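Local coordinates for putative capsular polysaccharide biosynthesis protein (Streptococcus pneumoniae serotype 4, PDB 6EWJ) that binds pyridoxal 5'-phosphate and probably works as a sugar aminotransferase in teichoic acid biosynthesis, at residues Val27-Arg32 with Gly39-Glu44; Gly301-Pro306 with Val404-Leu409. All blocks are in the same frame, centred on the assembly; numbering follows the deposited sequence.

Contact 1. Residues Val27-Arg32 with Gly39-Glu44; sequences VVDTLR and GPKTKE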
loop_
_atom_site.group_PDB
_atom_site.type_symbol
_atom_site.label_atom_id
_atom_site.label_comp_id
_atom_site.label_asym_id
_atom_site.label_seq_id
_atom_site.Cartn_x
_atom_site.Cartn_y
_atom_site.Cartn_z
ATOM N N VAL A 27 -8.804 -4.207 -18.548
ATOM C CA VAL A 27 -8.192 -3.022 -17.918
ATOM C C VAL A 27 -8.634 -1.765 -18.638
ATOM O O VAL A 27 -9.021 -0.808 -17.986
ATOM C CB VAL A 27 -6.644 -3.148 -17.856
ATOM C CG1 VAL A 27 -5.989 -1.798 -17.612
ATOM C CG2 VAL A 27 -6.240 -4.122 -16.759
ATOM N N VAL A 28 -8.635 -1.799 -19.969
ATOM C CA VAL A 28 -9.167 -0.698 -20.772
ATOM C C VAL A 28 -10.608 -0.341 -20.418
ATOM O O VAL A 28 -10.944 0.849 -20.278
ATOM C CB VAL A 28 -9.042 -0.987 -22.257
ATOM N N ASP A 29 -11.441 -1.363 -20.240
ATOM C CA ASP A 29 -12.834 -1.199 -19.819
ATOM C C ASP A 29 -12.944 -0.444 -18.485
ATOM O O ASP A 29 -13.746 0.485 -18.349
ATOM C CB ASP A 29 -13.537 -2.558 -19.714
ATOM C CG ASP A 29 -14.895 -2.459 -19.103
ATOM O OD1 ASP A 29 -15.053 -2.581 -17.885
ATOM O OD2 ASP A 29 -15.822 -2.222 -19.851
ATOM N N THR A 30 -12.132 -0.835 -17.523
ATOM C CA THR A 30 -12.058 -0.112 -16.265
ATOM C C THR A 30 -11.635 1.370 -16.446
ATOM O O THR A 30 -12.231 2.281 -15.826
ATOM C CB THR A 30 -11.133 -0.845 -15.269
ATOM O OG1 THR A 30 -11.907 -1.783 -14.537
ATOM C CG2 THR A 30 -10.502 0.123 -14.215
ATOM N N LEU A 31 -10.593 1.602 -17.249
ATOM C CA LEU A 31 -10.114 2.972 -17.505
ATOM C C LEU A 31 -11.098 3.893 -18.210
ATOM O O LEU A 31 -10.914 5.133 -18.194
ATOM C CB LEU A 31 -8.804 2.940 -18.272
ATOM C CG LEU A 31 -7.613 2.377 -17.438
ATOM C CD1 LEU A 31 -6.361 2.295 -18.285
ATOM C CD2 LEU A 31 -7.343 3.188 -16.176
ATOM N N ARG A 32 -12.113 3.299 -18.871
ATOM C CA ARG A 32 -13.220 4.050 -19.448
ATOM C C ARG A 32 -14.410 4.213 -18.508
ATOM O O ARG A 32 -15.359 4.924 -18.847
ATOM C CB ARG A 32 -13.740 3.354 -20.719
ATOM C CG ARG A 32 -12.758 3.422 -21.851
ATOM C CD ARG A 32 -13.368 2.989 -23.181
ATOM N NE ARG A 32 -12.288 2.567 -24.074
ATOM C CZ ARG A 32 -11.798 1.327 -24.174
ATOM N NH1 ARG A 32 -12.275 0.315 -23.416
ATOM N NH2 ARG A 32 -10.838 1.092 -25.074
ATOM N N GLY A 39 -13.467 -0.519 -6.729
ATOM C CA GLY A 39 -14.830 -0.377 -7.262
ATOM C C GLY A 39 -15.509 -1.727 -7.452
ATOM O O GLY A 39 -15.177 -2.689 -6.729
ATOM N N PRO A 40 -16.504 -1.791 -8.360
ATOM C CA PRO A 40 -17.293 -3.031 -8.530
ATOM C C PRO A 40 -16.473 -4.234 -8.970
ATOM O O PRO A 40 -16.741 -5.324 -8.509
ATOM C CB PRO A 40 -18.351 -2.682 -9.590
ATOM C CG PRO A 40 -18.178 -1.247 -9.924
ATOM C CD PRO A 40 -16.927 -0.713 -9.273
ATOM N N LYS A 41 -15.453 -4.023 -9.805
ATOM C CA LYS A 41 -14.584 -5.132 -10.230
ATOM C C LYS A 41 -13.813 -5.751 -9.073
ATOM O O LYS A 41 -13.663 -6.972 -9.015
ATOM C CB LYS A 41 -13.637 -4.721 -11.368
ATOM C CG LYS A 41 -14.393 -4.356 -12.656
ATOM C CD LYS A 41 -13.463 -4.465 -13.849
ATOM C CE LYS A 41 -13.933 -3.812 -15.147
ATOM N NZ LYS A 41 -15.380 -3.935 -15.331
ATOM N N THR A 42 -13.338 -4.920 -8.152
ATOM C CA THR A 42 -12.678 -5.445 -6.941
ATOM C C THR A 42 -13.630 -6.320 -6.086
ATOM O O THR A 42 -13.267 -7.399 -5.697
ATOM C CB THR A 42 -11.966 -4.333 -6.125
ATOM O OG1 THR A 42 -10.931 -3.765 -6.931
ATOM C CG2 THR A 42 -11.338 -4.875 -4.849
ATOM N N LYS A 43 -14.869 -5.863 -5.904
ATOM C CA LYS A 43 -15.884 -6.632 -5.174
ATOM C C LYS A 43 -16.199 -7.936 -5.923
ATOM O O LYS A 43 -16.279 -8.982 -5.314
ATOM C CB LYS A 43 -17.152 -5.796 -4.879
ATOM C CG LYS A 43 -16.895 -4.438 -4.195
ATOM C CD LYS A 43 -15.809 -4.459 -3.119
ATOM C CE LYS A 43 -15.708 -3.144 -2.347
ATOM N NZ LYS A 43 -14.545 -3.031 -1.414
ATOM N N GLU A 44 -16.289 -7.887 -7.239
ATOM C CA GLU A 44 -16.587 -9.091 -8.040
ATOM C C GLU A 44 -15.393 -10.046 -7.946
ATOM O O GLU A 44 -15.604 -11.240 -7.813
ATOM C CB GLU A 44 -16.902 -8.729 -9.499
ATOM C CG GLU A 44 -17.217 -9.884 -10.446
ATOM C CD GLU A 44 -18.517 -10.639 -10.154
ATOM O OE1 GLU A 44 -19.274 -10.277 -9.221
ATOM O OE2 GLU A 44 -18.771 -11.650 -10.841
#
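D29 and K41 join two consecutive helices, 21-31 and 40-53, through a salt bridge that spans a helix-loop-helix hairpin near the N terminus of this DegT/DnrJ/EryC1-family enzyme. The backbones stay well apart, 8.2 Å at the nearest pair of CA atoms, T30 and K41, and the gap is bridged almost entirely by the lysine. K41 NZ donates to D29 OD1 over 2.9 Å, arriving nearly in line with the CG-OD1 bond. Two torsions bring the partners together: D29 holds CG anti to its own amide nitrogen (chi1 172°), and K41, extended through most of its length, turns about its CD-CE bond (chi4 -36°) to bring the ammonium toward the carboxylate. E26 OE2 lies beyond as a long, weak second ion pair for NZ, and would add slightly to the negative charge around it.

T30 meets the stem of the same lysine, the two side chains running past one another in opposite senses. Its OG1 lies against K41 CD and CE, the approach to CE being doubtfully short. The hydroxyl's polar business is with S272 OG on helix 268-299, so the lysine methylenes pass alongside a group already engaged. K41 also packs on S272, which makes this long helix the common floor of the hairpin. Helix 21-31 also meets the second subunit: V27 packs on V27 of that chain, and R32 NE forms a salt bridge with its E21.

D268 helps to fix the start of helix 40-53, and with it K41. Its carboxylate receives the opening amides, just after the N-cap residue G39: K41 N donates to D268 OD2 and T42 N to D268 OD1.

Contact 2. Residues Gly301-Pro306 with Val404-Leu409; sequences GSRIHP and VSEKVL
R303 reaches from the loop before strand 304-306 onto the last turn of helix 391-409, where L409 and E406 receive it. Its CB leaves the backbone toward the helix, and CG carries the chain outward to CD, which meets L409 CD1 at 3.3 Å. There the arginine bends sharply (chi3 -21°, almost eclipsed), laying its head group across the leucine. NE follows at 3.4 Å from the same L409 CD1, buried by the contact and without a partner in the model; CZ and NH1 pass a little farther off, so that this methyl sits over one face of the guanidinium. NH2, at the tip, comes edge-on to E406 CG, 3.1 Å away and near the guanidinium plane. Both carbon contacts are short, and their exact values should carry little weight. The opposite charges do not join, though some long-range attraction is likely: R303 NH2 and E406 OE2 are 4.7 Å apart, and the carboxylate is turned 48° from the guanidinium. It is thus the aliphatic part of the glutamate that does the touching.

Deeper in, I304 CD1 lies 4.1 Å from S405 OG, whose hydroxyl is hydrogen-bonded to F401 O one turn earlier. An ST turn, S302 OG accepting from I304 N, shapes the entry to the strand. I304 is wedged among F299 of helix 268-299, T323 of the neighbouring antiparallel strand 321-325 and F401 of helix 391-409, which packs alongside the small three-stranded sheet.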
loop_
_atom_site.group_PDB
_atom_site.type_symbol
_atom_site.label_atom_id
_atom_site.label_comp_id
_atom_site.label_asym_id
_atom_site.label_seq_id
_atom_site.Cartn_x
_atom_site.Cartn_y
_atom_site.Cartn_z
ATOM N N GLY A 301 15.984 -40.490 -11.546
ATOM C CA GLY A 301 17.246 -41.237 -11.468
ATOM C C GLY A 301 18.520 -40.392 -11.473
ATOM O O GLY A 301 19.602 -40.942 -11.360
ATOM N N SER A 302 18.419 -39.062 -11.608
ATOM C CA SER A 302 19.615 -38.208 -11.615
ATOM C C SER A 302 19.914 -37.698 -10.208
ATOM O O SER A 302 19.195 -37.936 -9.253
ATOM C CB SER A 302 19.413 -37.025 -12.573
ATOM O OG SER A 302 18.544 -36.016 -12.029
ATOM N N ARG A 303 20.957 -36.908 -10.097
ATOM C CA ARG A 303 21.290 -36.242 -8.834
ATOM C C ARG A 303 20.336 -35.038 -8.514
ATOM O O ARG A 303 20.209 -34.587 -7.364
ATOM C CB ARG A 303 22.728 -35.780 -8.980
ATOM C CG ARG A 303 23.652 -35.721 -7.778
ATOM C CD ARG A 303 24.988 -35.055 -8.250
ATOM N NE ARG A 303 25.137 -35.161 -9.719
ATOM C CZ ARG A 303 25.978 -35.951 -10.394
ATOM N NH1 ARG A 303 26.897 -36.735 -9.797
ATOM N NH2 ARG A 303 25.923 -35.951 -11.724
ATOM N N ILE A 304 19.661 -34.548 -9.538
ATOM C CA ILE A 304 18.720 -33.428 -9.394
ATOM C C ILE A 304 17.440 -33.960 -8.767
ATOM O O ILE A 304 16.711 -34.731 -9.409
ATOM C CB ILE A 304 18.510 -32.765 -10.759
ATOM C CG1 ILE A 304 19.831 -32.103 -11.198
ATOM C CG2 ILE A 304 17.398 -31.706 -10.706
ATOM C CD1 ILE A 304 20.085 -32.180 -12.676
ATOM N N HIS A 305 17.177 -33.588 -7.529
ATOM C CA HIS A 305 15.977 -34.009 -6.769
ATOM C C HIS A 305 14.959 -32.873 -6.566
ATOM O O HIS A 305 15.136 -32.001 -5.680
ATOM C CB HIS A 305 16.365 -34.533 -5.375
ATOM C CG HIS A 305 17.310 -35.686 -5.395
ATOM N ND1 HIS A 305 17.290 -36.658 -6.369
ATOM C CD2 HIS A 305 18.274 -36.058 -4.525
ATOM C CE1 HIS A 305 18.247 -37.542 -6.131
ATOM N NE2 HIS A 305 18.839 -37.220 -5.006
ATOM N N PRO A 306 13.870 -32.884 -7.338
ATOM C CA PRO A 306 12.830 -31.846 -7.162
ATOM C C PRO A 306 11.893 -32.109 -5.991
ATOM O O PRO A 306 11.683 -33.241 -5.573
ATOM C CB PRO A 306 12.046 -31.908 -8.473
ATOM C CG PRO A 306 12.265 -33.298 -8.975
ATOM C CD PRO A 306 13.530 -33.835 -8.396
ATOM N N VAL A 404 25.626 -29.784 -16.726
ATOM C CA VAL A 404 26.318 -28.767 -15.938
ATOM C C VAL A 404 26.655 -29.259 -14.544
ATOM O O VAL A 404 27.766 -29.044 -14.079
ATOM C CB VAL A 404 25.507 -27.444 -15.877
ATOM C CG1 VAL A 404 25.930 -26.588 -14.701
ATOM C CG2 VAL A 404 25.688 -26.666 -17.179
ATOM N N SER A 405 25.688 -29.864 -13.867
ATOM C CA SER A 405 25.909 -30.434 -12.534
ATOM C C SER A 405 27.043 -31.458 -12.546
ATOM O O SER A 405 27.940 -31.409 -11.707
ATOM C CB SER A 405 24.633 -31.105 -12.004
ATOM O OG SER A 405 23.577 -30.155 -11.872
ATOM N N GLU A 406 26.986 -32.390 -13.500
ATOM C CA GLU A 406 28.061 -33.398 -13.672
ATOM C C GLU A 406 29.418 -32.723 -13.871
ATOM O O GLU A 406 30.386 -33.044 -13.192
ATOM C CB GLU A 406 27.779 -34.302 -14.872
ATOM C CG GLU A 406 26.623 -35.280 -14.713
ATOM C CD GLU A 406 26.264 -35.982 -16.022
ATOM O OE1 GLU A 406 27.217 -36.361 -16.756
ATOM O OE2 GLU A 406 25.051 -36.163 -16.321
ATOM N N LYS A 407 29.466 -31.748 -14.773
ATOM C CA LYS A 407 30.705 -31.013 -15.043
ATOM C C LYS A 407 31.288 -30.371 -13.788
ATOM O O LYS A 407 32.473 -30.540 -13.521
ATOM C CB LYS A 407 30.502 -29.966 -16.126
ATOM C CG LYS A 407 31.764 -29.187 -16.511
ATOM C CD LYS A 407 31.570 -28.232 -17.678
ATOM C CE LYS A 407 30.783 -26.994 -17.262
ATOM N NZ LYS A 407 29.841 -26.361 -18.235
ATOM N N VAL A 408 30.462 -29.675 -13.011
ATOM C CA VAL A 408 30.922 -29.001 -11.785
ATOM C C VAL A 408 31.461 -30.005 -10.753
ATOM O O VAL A 408 32.511 -29.774 -10.157
ATOM C CB VAL A 408 29.808 -28.123 -11.162
ATOM C CG1 VAL A 408 30.172 -27.638 -9.761
ATOM C CG2 VAL A 408 29.527 -26.935 -12.062
ATOM N N LEU A 409 30.758 -31.117 -10.555
ATOM C CA LEU A 409 31.202 -32.119 -9.594
ATOM C C LEU A 409 32.449 -32.888 -10.073
ATOM O O LEU A 409 33.372 -33.102 -9.277
ATOM C CB LEU A 409 30.062 -33.070 -9.230
ATOM C CG LEU A 409 28.934 -32.349 -8.465
ATOM C CD1 LEU A 409 27.650 -33.162 -8.478
ATOM C CD2 LEU A 409 29.332 -32.007 -7.031
#

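From the N terminus, the chain first closes contact 1, with only six residues, 33-38, between its segments, and then runs through the large mixed sheet before contact 2 opens. That second closure is of another order: 97 residues separate 301-306 from 404-409, bringing the end of the modelled chain back to the small antiparallel sheet. The two are in series, neither nested nor crossed, and their nearest atoms lie about 34 Å apart. Helix 268-299 links them physically, its first turn lying beside contact 1 and its last residue, F299, beside contact 2. Contact 1 thus ties helix 21-31 to helix 40-53, and contact 2 the lead-in of strand 304-306 to helix 391-409.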